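Local coordinates for protein transcriptional regulator ComR (Streptococcus vestibularis F0396, PDB 6HU8) that controls competence as a pheromone-responsive transcriptional regulator of the RNPP family, probably binding DNA through its helix-turn-helix domain, at residues 18-22 against 23-27; 34-37 against 38-41; 241-244 against 245-248; 266-269 against 270-274. All coordinates share one frame; numbering follows the deposited sequence.

From the N terminus the chain enters the helix-turn-helix region, where contact 1 spans the loop after helix 3-17 and opens helix 22-26. The next helix, 34-41, holds contact 2 within its own turns, and the two contacts touch through a salt bridge and packing. The mostly helical tetratricopeptide part then follows. Near its C-terminal end, contact 3 closes the loop between helices 226-240 and 246-261, and contact 4 lies inside helix 264-279, packed against contact 3 where Pro247 meets Ala274. All four are local and lie in series; none nests in or crosses another. The centres of contacts 2 and 3 are about 42 Å apart, on opposite sides of the chain's centre.

Contact 1. Residues 18-22 against 23-27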
loop_
_atom_site.group_PDB
_atom_site.type_symbol
_atom_site.label_atom_id
_atom_site.label_comp_id
_atom_site.label_asym_id
_atom_site.label_seq_id
_atom_site.Cartn_x
_atom_site.Cartn_y
_atom_site.Cartn_z
ATOM N N GLN A 18 25.006 -25.817 8.427
ATOM C CA GLN A 18 24.358 -26.126 9.707
ATOM C C GLN A 18 23.286 -27.215 9.566
ATOM O O GLN A 18 22.530 -27.467 10.509
ATOM C CB GLN A 18 23.729 -24.863 10.325
ATOM C CG GLN A 18 24.722 -23.689 10.550
ATOM C CD GLN A 18 24.109 -22.530 11.310
ATOM O OE1 GLN A 18 23.114 -22.695 12.024
ATOM N NE2 GLN A 18 24.697 -21.342 11.167
ATOM N N GLN A 19 23.220 -27.829 8.384
ATOM C CA GLN A 19 22.246 -28.888 8.086
ATOM C C GLN A 19 20.835 -28.438 8.437
ATOM O O GLN A 19 20.040 -29.168 9.038
ATOM C CB GLN A 19 22.634 -30.177 8.815
ATOM C CG GLN A 19 24.023 -30.664 8.406
ATOM C CD GLN A 19 24.436 -31.978 9.062
ATOM O OE1 GLN A 19 23.971 -32.323 10.149
ATOM N NE2 GLN A 19 25.323 -32.716 8.394
ATOM N N MET A 20 20.536 -27.207 8.035
ATOM C CA MET A 20 19.271 -26.567 8.352
ATOM C C MET A 20 18.408 -26.490 7.095
ATOM O O MET A 20 18.833 -25.947 6.071
ATOM C CB MET A 20 19.511 -25.165 8.930
ATOM C CG MET A 20 18.258 -24.515 9.508
ATOM S SD MET A 20 18.431 -22.781 10.047
ATOM C CE MET A 20 19.342 -22.972 11.590
ATOM N N SER A 21 17.204 -27.052 7.154
ATOM C CA SER A 21 16.298 -26.985 6.013
ATOM C C SER A 21 15.741 -25.574 5.898
ATOM O O SER A 21 15.816 -24.801 6.848
ATOM C CB SER A 21 15.168 -27.984 6.161
ATOM O OG SER A 21 14.220 -27.477 7.071
ATOM N N ARG A 22 15.203 -25.228 4.732
ATOM C CA ARG A 22 14.583 -23.916 4.549
ATOM C C ARG A 22 13.411 -23.722 5.483
ATOM O O ARG A 22 13.248 -22.636 6.054
ATOM C CB ARG A 22 14.125 -23.719 3.105
ATOM C CG ARG A 22 15.291 -23.724 2.138
ATOM C CD ARG A 22 14.869 -23.155 0.821
ATOM N NE ARG A 22 16.005 -22.940 -0.068
ATOM C CZ ARG A 22 16.406 -23.796 -0.999
ATOM N NH1 ARG A 22 15.760 -24.946 -1.174
ATOM N NH2 ARG A 22 17.452 -23.492 -1.760
ATOM N N GLU A 23 12.577 -24.756 5.644
ATOM C CA GLU A 23 11.406 -24.620 6.512
ATOM C C GLU A 23 11.847 -24.347 7.954
ATOM O O GLU A 23 11.207 -23.563 8.657
ATOM C CB GLU A 23 10.501 -25.874 6.459
ATOM C CG GLU A 23 9.596 -25.945 5.228
ATOM C CD GLU A 23 10.344 -26.290 3.949
ATOM O OE1 GLU A 23 11.469 -26.825 4.052
ATOM O OE2 GLU A 23 9.807 -26.032 2.835
ATOM N N VAL A 24 12.926 -24.997 8.392
ATOM C CA VAL A 24 13.441 -24.764 9.751
ATOM C C VAL A 24 13.919 -23.315 9.900
ATOM O O VAL A 24 13.575 -22.629 10.867
ATOM C CB VAL A 24 14.583 -25.726 10.103
ATOM C CG1 VAL A 24 15.323 -25.269 11.375
ATOM C CG2 VAL A 24 14.040 -27.159 10.284
ATOM N N LEU A 25 14.695 -22.840 8.937
ATOM C CA LEU A 25 15.178 -21.454 9.015
ATOM C C LEU A 25 13.982 -20.488 9.081
ATOM O O LEU A 25 13.947 -19.567 9.916
ATOM C CB LEU A 25 16.096 -21.132 7.827
ATOM C CG LEU A 25 16.949 -19.855 8.003
ATOM C CD1 LEU A 25 18.278 -19.978 7.255
ATOM C CD2 LEU A 25 16.207 -18.620 7.550
ATOM N N CYS A 26 12.968 -20.717 8.244
ATOM C CA CYS A 26 11.893 -19.742 8.116
ATOM C C CYS A 26 10.854 -19.787 9.240
ATOM O O CYS A 26 10.022 -18.874 9.348
ATOM C CB CYS A 26 11.192 -19.904 6.768
ATOM S SG CYS A 26 12.254 -19.438 5.366
ATOM N N LEU A 27 10.913 -20.819 10.078
ATOM C CA LEU A 27 9.966 -20.982 11.197
ATOM C C LEU A 27 8.532 -20.772 10.732
ATOM O O LEU A 27 8.107 -21.431 9.783
ATOM C CB LEU A 27 10.315 -20.034 12.354
ATOM C CG LEU A 27 11.713 -20.319 12.942
ATOM C CD1 LEU A 27 12.107 -19.270 13.998
ATOM C CD2 LEU A 27 11.820 -21.723 13.524
#
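Ser21 is the N-cap of helix 22-26, and its OG takes the N-H of Val24; this short helix, as in Cro/C1-type domains, precedes the recognition helix. Ser21 suits the cap because its side chain is short and polar: a chi1 of 78° turns OG back toward the helix start, where it lies 3.1 Å from Val24 N. The methyl CG2 of Val24 lies beside the same oxygen. Ser21 also gives its backbone O to Leu25 N, while Arg22 O takes Cys26 N, so the helical bonding starts at once. On the approach to the cap, the flexible Met20, CG anti to the backbone N (chi1 -170°), lays its CG on Val24 and its SD on Leu25. It passes Val24 at a slant, but meets Leu25 at about a right angle. Farther out, the extended Arg22 arm leads away from this turn to a salt bridge with Glu41 on helix 34-41, tying neighbouring helices together. Leu25 is buried, and together with Met20 it reaches Leu59 of helix 49-59. At the apolar seam, Met20 CG lies 3.6 Å from Val24 CG1, and Met20 SD rests 3.6 Å from Leu25 CB.

Contact 2. Residues 34-37 against 38-41; sequences VRQL and IRIE
Val34 and Leu37 give their carbonyl oxygens to Ile38 and Glu41 in two nearly straight helical bonds. Ile38 N reaches Val34 O at 2.9 Å, and Glu41 N reaches Leu37 O at the same 2.9 Å with an N-H...O angle of 171°. Arg39 N to Arg35 O and Ile40 N to Gln36 O complete the turn. The charged ends find partners beyond the helix: Arg35 pairs with Glu146 and Asp147, Arg39 with Glu117, and Glu41 with Arg15. Arg39 bends at chi3 (-65°), which swings its guanidinium back over the preceding turn, and Arg35 O stands 3.6 Å above the centre of its plane. Beside it, Arg39 NH2 lies 3.6 Å from Gln36 CG; the Gln36 amide, turned 77° from the guanidinium, bonds through OE1 to Thr33 N. Buried Leu37 packs CD1 3.6 Å from Glu41 OE2, an apolar neighbour of the buried carboxylate. Val34 and Ile38, partly exposed and one turn apart, meet CG1 to CD1 at 3.8 Å and touch Glu23 and Arg22 of helix 22-26. Helix 34-41 occupies the place of the recognition helix in Cro/C1-type domains. Its two arginines, held by acids of the tetratricopeptide part, are consistent with a DNA-reading surface sequestered in the apo form.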
loop_
_atom_site.group_PDB
_atom_site.type_symbol
_atom_site.label_atom_id
_atom_site.label_comp_id
_atom_site.label_asym_id
_atom_site.label_seq_id
_atom_site.Cartn_x
_atom_site.Cartn_y
_atom_site.Cartn_z
ATOM N N VAL A 34 9.513 -19.425 2.833
ATOM C CA VAL A 34 10.369 -20.322 2.098
ATOM C C VAL A 34 10.645 -19.786 0.691
ATOM O O VAL A 34 11.779 -19.841 0.219
ATOM C CB VAL A 34 9.738 -21.743 2.049
ATOM C CG1 VAL A 34 10.408 -22.594 1.001
ATOM C CG2 VAL A 34 9.842 -22.380 3.445
ATOM N N ARG A 35 9.623 -19.251 0.019
ATOM C CA ARG A 35 9.835 -18.824 -1.363
ATOM C C ARG A 35 10.681 -17.544 -1.411
ATOM O O ARG A 35 11.470 -17.358 -2.336
ATOM C CB ARG A 35 8.506 -18.610 -2.081
ATOM C CG ARG A 35 7.760 -19.909 -2.375
ATOM C CD ARG A 35 6.490 -19.645 -3.176
ATOM N NE ARG A 35 5.487 -18.964 -2.367
ATOM C CZ ARG A 35 4.280 -18.606 -2.797
ATOM N NH1 ARG A 35 3.896 -18.867 -4.045
ATOM N NH2 ARG A 35 3.452 -17.985 -1.973
ATOM N N GLN A 36 10.512 -16.683 -0.410
ATOM C CA GLN A 36 11.386 -15.512 -0.242
ATOM C C GLN A 36 12.842 -15.946 -0.079
ATOM O O GLN A 36 13.732 -15.416 -0.732
ATOM C CB GLN A 36 10.941 -14.679 0.965
ATOM C CG GLN A 36 9.724 -13.778 0.702
ATOM C CD GLN A 36 9.127 -13.249 1.971
ATOM O OE1 GLN A 36 9.628 -13.528 3.061
ATOM N NE2 GLN A 36 8.047 -12.486 1.852
ATOM N N LEU A 37 13.084 -16.920 0.796
ATOM C CA LEU A 37 14.443 -17.458 0.980
ATOM C C LEU A 37 14.991 -18.066 -0.311
ATOM O O LEU A 37 16.113 -17.775 -0.703
ATOM C CB LEU A 37 14.475 -18.501 2.113
ATOM C CG LEU A 37 15.847 -19.168 2.371
ATOM C CD1 LEU A 37 16.941 -18.129 2.657
ATOM C CD2 LEU A 37 15.755 -20.144 3.531
ATOM N N ILE A 38 14.214 -18.918 -0.977
ATOM C CA ILE A 38 14.670 -19.482 -2.253
ATOM C C ILE A 38 15.103 -18.440 -3.311
ATOM O O ILE A 38 16.106 -18.636 -3.991
ATOM C CB ILE A 38 13.579 -20.392 -2.856
ATOM C CG1 ILE A 38 13.467 -21.663 -2.010
ATOM C CG2 ILE A 38 13.944 -20.816 -4.265
ATOM C CD1 ILE A 38 12.257 -22.524 -2.363
ATOM N N ARG A 39 14.357 -17.344 -3.453
ATOM C CA ARG A 39 14.695 -16.322 -4.435
ATOM C C ARG A 39 16.013 -15.640 -4.052
ATOM O O ARG A 39 16.810 -15.264 -4.921
ATOM C CB ARG A 39 13.563 -15.281 -4.561
ATOM C CG ARG A 39 12.353 -15.793 -5.348
ATOM C CD ARG A 39 11.339 -14.697 -5.654
ATOM N NE ARG A 39 10.710 -14.145 -4.457
ATOM C CZ ARG A 39 9.591 -14.619 -3.919
ATOM N NH1 ARG A 39 8.985 -15.672 -4.470
ATOM N NH2 ARG A 39 9.086 -14.059 -2.828
ATOM N N ILE A 40 16.246 -15.494 -2.751
ATOM C CA ILE A 40 17.511 -14.914 -2.279
ATOM C C ILE A 40 18.664 -15.866 -2.588
ATOM O O ILE A 40 19.656 -15.468 -3.207
ATOM C CB ILE A 40 17.461 -14.604 -0.756
ATOM C CG1 ILE A 40 16.496 -13.446 -0.475
ATOM C CG2 ILE A 40 18.873 -14.332 -0.192
ATOM C CD1 ILE A 40 16.216 -13.235 1.004
ATOM N N GLU A 41 18.523 -17.137 -2.191
ATOM C CA GLU A 41 19.597 -18.110 -2.398
ATOM C C GLU A 41 19.893 -18.346 -3.875
ATOM O O GLU A 41 21.013 -18.713 -4.222
ATOM C CB GLU A 41 19.270 -19.447 -1.718
ATOM C CG GLU A 41 19.245 -19.341 -0.175
ATOM C CD GLU A 41 19.080 -20.687 0.534
ATOM O OE1 GLU A 41 18.757 -21.687 -0.136
ATOM O OE2 GLU A 41 19.273 -20.744 1.769
#

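Contact 3. Residues 241-244 against 245-248; sequences QFHS and YKPG
Tyr245 lies obliquely against Phe242 at the turn that leads into helix 246-261. Its CB sits 3.6 Å from Phe242 O, the oxygen that also accepts the Tyr245 backbone N-H from above the carbonyl plane. At CG the ring begins, passing under Phe242 CB, which stands 4.0 Å from the Tyr245 ring centroid in a CH-pi contact over the face. The two ring edges then part company: CD1 comes to within 3.5 Å of the backbone carbon Ser244 C, whereas CD2 and CE2 slide past the Phe242 ring, CE2 lying over one face near its rim. The ring planes are at 32°, so the pair is oblique. The Tyr245 side chain also meets the ring of Phe207 and touches Pro89 and Tyr91, a setting that suits a broad, flat aromatic. Behind it, His243 and Lys246 run side by side, with NZ near the edge of the imidazole; NE2 of His243 donates to Gln241 OE1 at 2.8 Å, while Lys246 makes a cation-pi contact with Phe277. Pro247 suits the first helical turn, where its missing N-H costs little. One water takes the Gly248 N-H at 2.9 Å and donates to Ser244 O at 2.7 Å, relaying a link across that turn. Phe242 centres an inverse gamma turn, and the whole forms an interhelical turn of the tetratricopeptide part.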
loop_
_atom_site.group_PDB
_atom_site.type_symbol
_atom_site.label_atom_id
_atom_site.label_comp_id
_atom_site.label_asym_id
_atom_site.label_seq_id
_atom_site.Cartn_x
_atom_site.Cartn_y
_atom_site.Cartn_z
ATOM N N GLN A 241 -3.042 18.361 6.782
ATOM C CA GLN A 241 -3.656 19.492 6.092
ATOM C C GLN A 241 -3.925 19.212 4.610
ATOM O O GLN A 241 -3.698 20.076 3.765
ATOM C CB GLN A 241 -2.779 20.749 6.245
ATOM C CG GLN A 241 -2.842 21.364 7.640
ATOM C CD GLN A 241 -4.271 21.672 8.070
ATOM O OE1 GLN A 241 -4.914 22.576 7.533
ATOM N NE2 GLN A 241 -4.780 20.904 9.030
ATOM N N PHE A 242 -4.414 18.011 4.296
ATOM C CA PHE A 242 -4.762 17.668 2.916
ATOM C C PHE A 242 -6.114 18.255 2.489
ATOM O O PHE A 242 -7.097 17.512 2.391
ATOM C CB PHE A 242 -4.836 16.149 2.730
ATOM C CG PHE A 242 -3.539 15.431 2.913
ATOM C CD1 PHE A 242 -2.346 15.975 2.460
ATOM C CD2 PHE A 242 -3.516 14.179 3.518
ATOM C CE1 PHE A 242 -1.157 15.289 2.623
ATOM C CE2 PHE A 242 -2.321 13.490 3.684
ATOM C CZ PHE A 242 -1.145 14.049 3.234
ATOM N N HIS A 243 -6.179 19.554 2.213
ATOM C CA HIS A 243 -7.454 20.193 1.881
ATOM C C HIS A 243 -8.108 19.648 0.611
ATOM O O HIS A 243 -9.342 19.558 0.515
ATOM C CB HIS A 243 -7.251 21.706 1.744
ATOM C CG HIS A 243 -6.599 22.320 2.941
ATOM N ND1 HIS A 243 -5.472 23.107 2.852
ATOM C CD2 HIS A 243 -6.888 22.213 4.257
ATOM C CE1 HIS A 243 -5.107 23.480 4.066
ATOM N NE2 HIS A 243 -5.948 22.951 4.937
ATOM N N SER A 244 -7.290 19.306 -0.373
ATOM C CA SER A 244 -7.818 18.777 -1.624
ATOM C C SER A 244 -8.504 17.409 -1.475
ATOM O O SER A 244 -9.203 16.985 -2.386
ATOM C CB SER A 244 -6.706 18.663 -2.661
ATOM O OG SER A 244 -6.060 19.911 -2.831
ATOM N N TYR A 245 -8.289 16.718 -0.356
ATOM C CA TYR A 245 -8.816 15.352 -0.204
ATOM C C TYR A 245 -10.180 15.311 0.462
ATOM O O TYR A 245 -10.820 14.258 0.489
ATOM C CB TYR A 245 -7.871 14.462 0.607
ATOM C CG TYR A 245 -6.525 14.200 -0.036
ATOM C CD1 TYR A 245 -6.167 14.815 -1.235
ATOM C CD2 TYR A 245 -5.606 13.343 0.563
ATOM C CE1 TYR A 245 -4.921 14.594 -1.816
ATOM C CE2 TYR A 245 -4.362 13.116 -0.008
ATOM C CZ TYR A 245 -4.023 13.749 -1.201
ATOM O OH TYR A 245 -2.788 13.533 -1.790
ATOM N N LYS A 246 -10.616 16.442 1.015
ATOM C CA LYS A 246 -11.886 16.503 1.740
ATOM C C LYS A 246 -13.115 16.212 0.873
ATOM O O LYS A 246 -14.043 15.515 1.331
ATOM C CB LYS A 246 -12.047 17.872 2.410
ATOM C CG LYS A 246 -11.118 18.118 3.598
ATOM C CD LYS A 246 -11.512 19.427 4.315
ATOM C CE LYS A 246 -10.462 19.859 5.334
ATOM N NZ LYS A 246 -10.667 21.282 5.747
ATOM N N PRO A 247 -13.160 16.751 -0.365
ATOM C CA PRO A 247 -14.409 16.484 -1.090
ATOM C C PRO A 247 -14.679 14.989 -1.319
ATOM O O PRO A 247 -15.831 14.568 -1.149
ATOM C CB PRO A 247 -14.209 17.238 -2.409
ATOM C CG PRO A 247 -13.354 18.455 -1.977
ATOM C CD PRO A 247 -12.359 17.807 -1.032
ATOM N N GLY A 248 -13.655 14.201 -1.640
ATOM C CA GLY A 248 -13.844 12.774 -1.837
ATOM C C GLY A 248 -14.372 12.065 -0.605
ATOM O O GLY A 248 -15.099 11.070 -0.705
HETATM O O HOH W 1 -11.234 15.278 -2.834
#

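Contact 4. Residues 266-269 against 270-274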
loop_
_atom_site.group_PDB
_atom_site.type_symbol
_atom_site.label_atom_id
_atom_site.label_comp_id
_atom_site.label_asym_id
_atom_site.label_seq_id
_atom_site.Cartn_x
_atom_site.Cartn_y
_atom_site.Cartn_z
ATOM N N LYS A 266 -29.557 14.379 4.594
ATOM C CA LYS A 266 -28.205 14.224 5.121
ATOM C C LYS A 266 -27.229 13.991 3.967
ATOM O O LYS A 266 -26.101 14.480 3.989
ATOM C CB LYS A 266 -28.145 13.076 6.135
ATOM C CG LYS A 266 -26.922 13.081 7.031
ATOM C CD LYS A 266 -26.798 14.375 7.816
ATOM C CE LYS A 266 -25.659 14.291 8.819
ATOM N NZ LYS A 266 -25.838 13.086 9.689
ATOM N N ALA A 267 -27.661 13.251 2.949
ATOM C CA ALA A 267 -26.790 13.031 1.799
ATOM C C ALA A 267 -26.538 14.368 1.071
ATOM O O ALA A 267 -25.408 14.650 0.665
ATOM C CB ALA A 267 -27.381 11.985 0.863
ATOM N N THR A 268 -27.579 15.194 0.941
ATOM C CA THR A 268 -27.446 16.532 0.349
ATOM C C THR A 268 -26.514 17.433 1.145
ATOM O O THR A 268 -25.704 18.164 0.556
ATOM C CB THR A 268 -28.800 17.244 0.228
ATOM O OG1 THR A 268 -29.687 16.422 -0.510
ATOM C CG2 THR A 268 -28.651 18.589 -0.511
ATOM N N GLU A 269 -26.623 17.393 2.473
ATOM C CA GLU A 269 -25.714 18.154 3.334
ATOM C C GLU A 269 -24.259 17.734 3.122
ATOM O O GLU A 269 -23.362 18.582 3.024
ATOM C CB GLU A 269 -26.107 17.981 4.808
ATOM C CG GLU A 269 -27.493 18.577 5.132
ATOM C CD GLU A 269 -27.959 18.296 6.549
ATOM O OE1 GLU A 269 -27.302 17.497 7.251
ATOM O OE2 GLU A 269 -28.998 18.871 6.953
ATOM N N ASN A 270 -24.021 16.425 3.036
ATOM C CA ASN A 270 -22.664 15.913 2.866
ATOM C C ASN A 270 -22.086 16.235 1.483
ATOM O O ASN A 270 -20.905 16.598 1.379
ATOM C CB ASN A 270 -22.633 14.405 3.139
ATOM C CG ASN A 270 -22.841 14.086 4.617
ATOM O OD1 ASN A 270 -22.404 14.845 5.489
ATOM N ND2 ASN A 270 -23.497 12.973 4.905
ATOM N N TYR A 271 -22.906 16.159 0.434
ATOM C CA TYR A 271 -22.457 16.631 -0.881
ATOM C C TYR A 271 -22.156 18.128 -0.844
ATOM O O TYR A 271 -21.192 18.584 -1.470
ATOM C CB TYR A 271 -23.492 16.349 -1.971
ATOM C CG TYR A 271 -23.269 15.042 -2.703
ATOM C CD1 TYR A 271 -22.127 14.836 -3.479
ATOM C CD2 TYR A 271 -24.210 14.024 -2.632
ATOM C CE1 TYR A 271 -21.911 13.628 -4.144
ATOM C CE2 TYR A 271 -24.007 12.817 -3.300
ATOM C CZ TYR A 271 -22.863 12.629 -4.052
ATOM O OH TYR A 271 -22.671 11.436 -4.716
ATOM N N ASP A 272 -22.968 18.896 -0.120
ATOM C CA ASP A 272 -22.746 20.342 -0.060
ATOM C C ASP A 272 -21.451 20.683 0.665
ATOM O O ASP A 272 -20.751 21.635 0.279
ATOM C CB ASP A 272 -23.921 21.068 0.618
ATOM C CG ASP A 272 -25.100 21.278 -0.312
ATOM O OD1 ASP A 272 -24.971 21.033 -1.534
ATOM O OD2 ASP A 272 -26.162 21.721 0.182
ATOM N N LYS A 273 -21.133 19.934 1.719
ATOM C CA LYS A 273 -19.824 20.045 2.356
ATOM C C LYS A 273 -18.691 19.759 1.374
ATOM O O LYS A 273 -17.689 20.480 1.348
ATOM C CB LYS A 273 -19.713 19.088 3.542
ATOM C CG LYS A 273 -20.416 19.557 4.799
ATOM C CD LYS A 273 -20.247 18.533 5.925
ATOM C CE LYS A 273 -21.051 18.942 7.160
ATOM N NZ LYS A 273 -21.159 17.850 8.163
ATOM N N ALA A 274 -18.830 18.683 0.593
ATOM C CA ALA A 274 -17.861 18.368 -0.456
ATOM C C ALA A 274 -17.694 19.500 -1.474
ATOM O O ALA A 274 -16.572 19.821 -1.885
ATOM C CB ALA A 274 -18.278 17.058 -1.187
HETATM O O HOH W 2 -23.814 11.698 7.607
#
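Ala267 and Tyr271 mark the tightly packed side of this stretch of helix 264-279. The Ala267 carbonyl oxygen accepts the Tyr271 N-H at 2.9 Å and also lies 3.6 Å from CD2 of the Tyr271 ring. A small alanine suits this side, where Leu299 comes close; the larger tyrosine reaches out between neighbouring helices, and its OH bonds to Asp297 and Lys255. Asn270 is buried too. With chi1 at -70°, its amide folds back over the previous turn, bringing CG to 3.3 Å from Lys266 O, which already accepts the Asn270 backbone N-H. Its OD1 is buried and finds no partner in the model, but ND2 gives a hydrogen to a water at 3.0 Å, and Lys266 NZ reaches that water weakly. The other side is looser. Thr268 and Asp272 point the same way, CG2 of Thr268 lying 4.1 Å from OD2 of Asp272, whose OD1 pairs with Lys294 on helix 285-296. Glu269 turns to Lys265, and its OE1 stays 6.2 Å from NZ of the exposed Lys273. Burying Ala267, Asn270 and Tyr271 while Lys266, Thr268, Glu269 and Asp272 stay partly exposed suits a helix packed between 246-261 and 285-296 in the stacked-helix fold of the tetratricopeptide family.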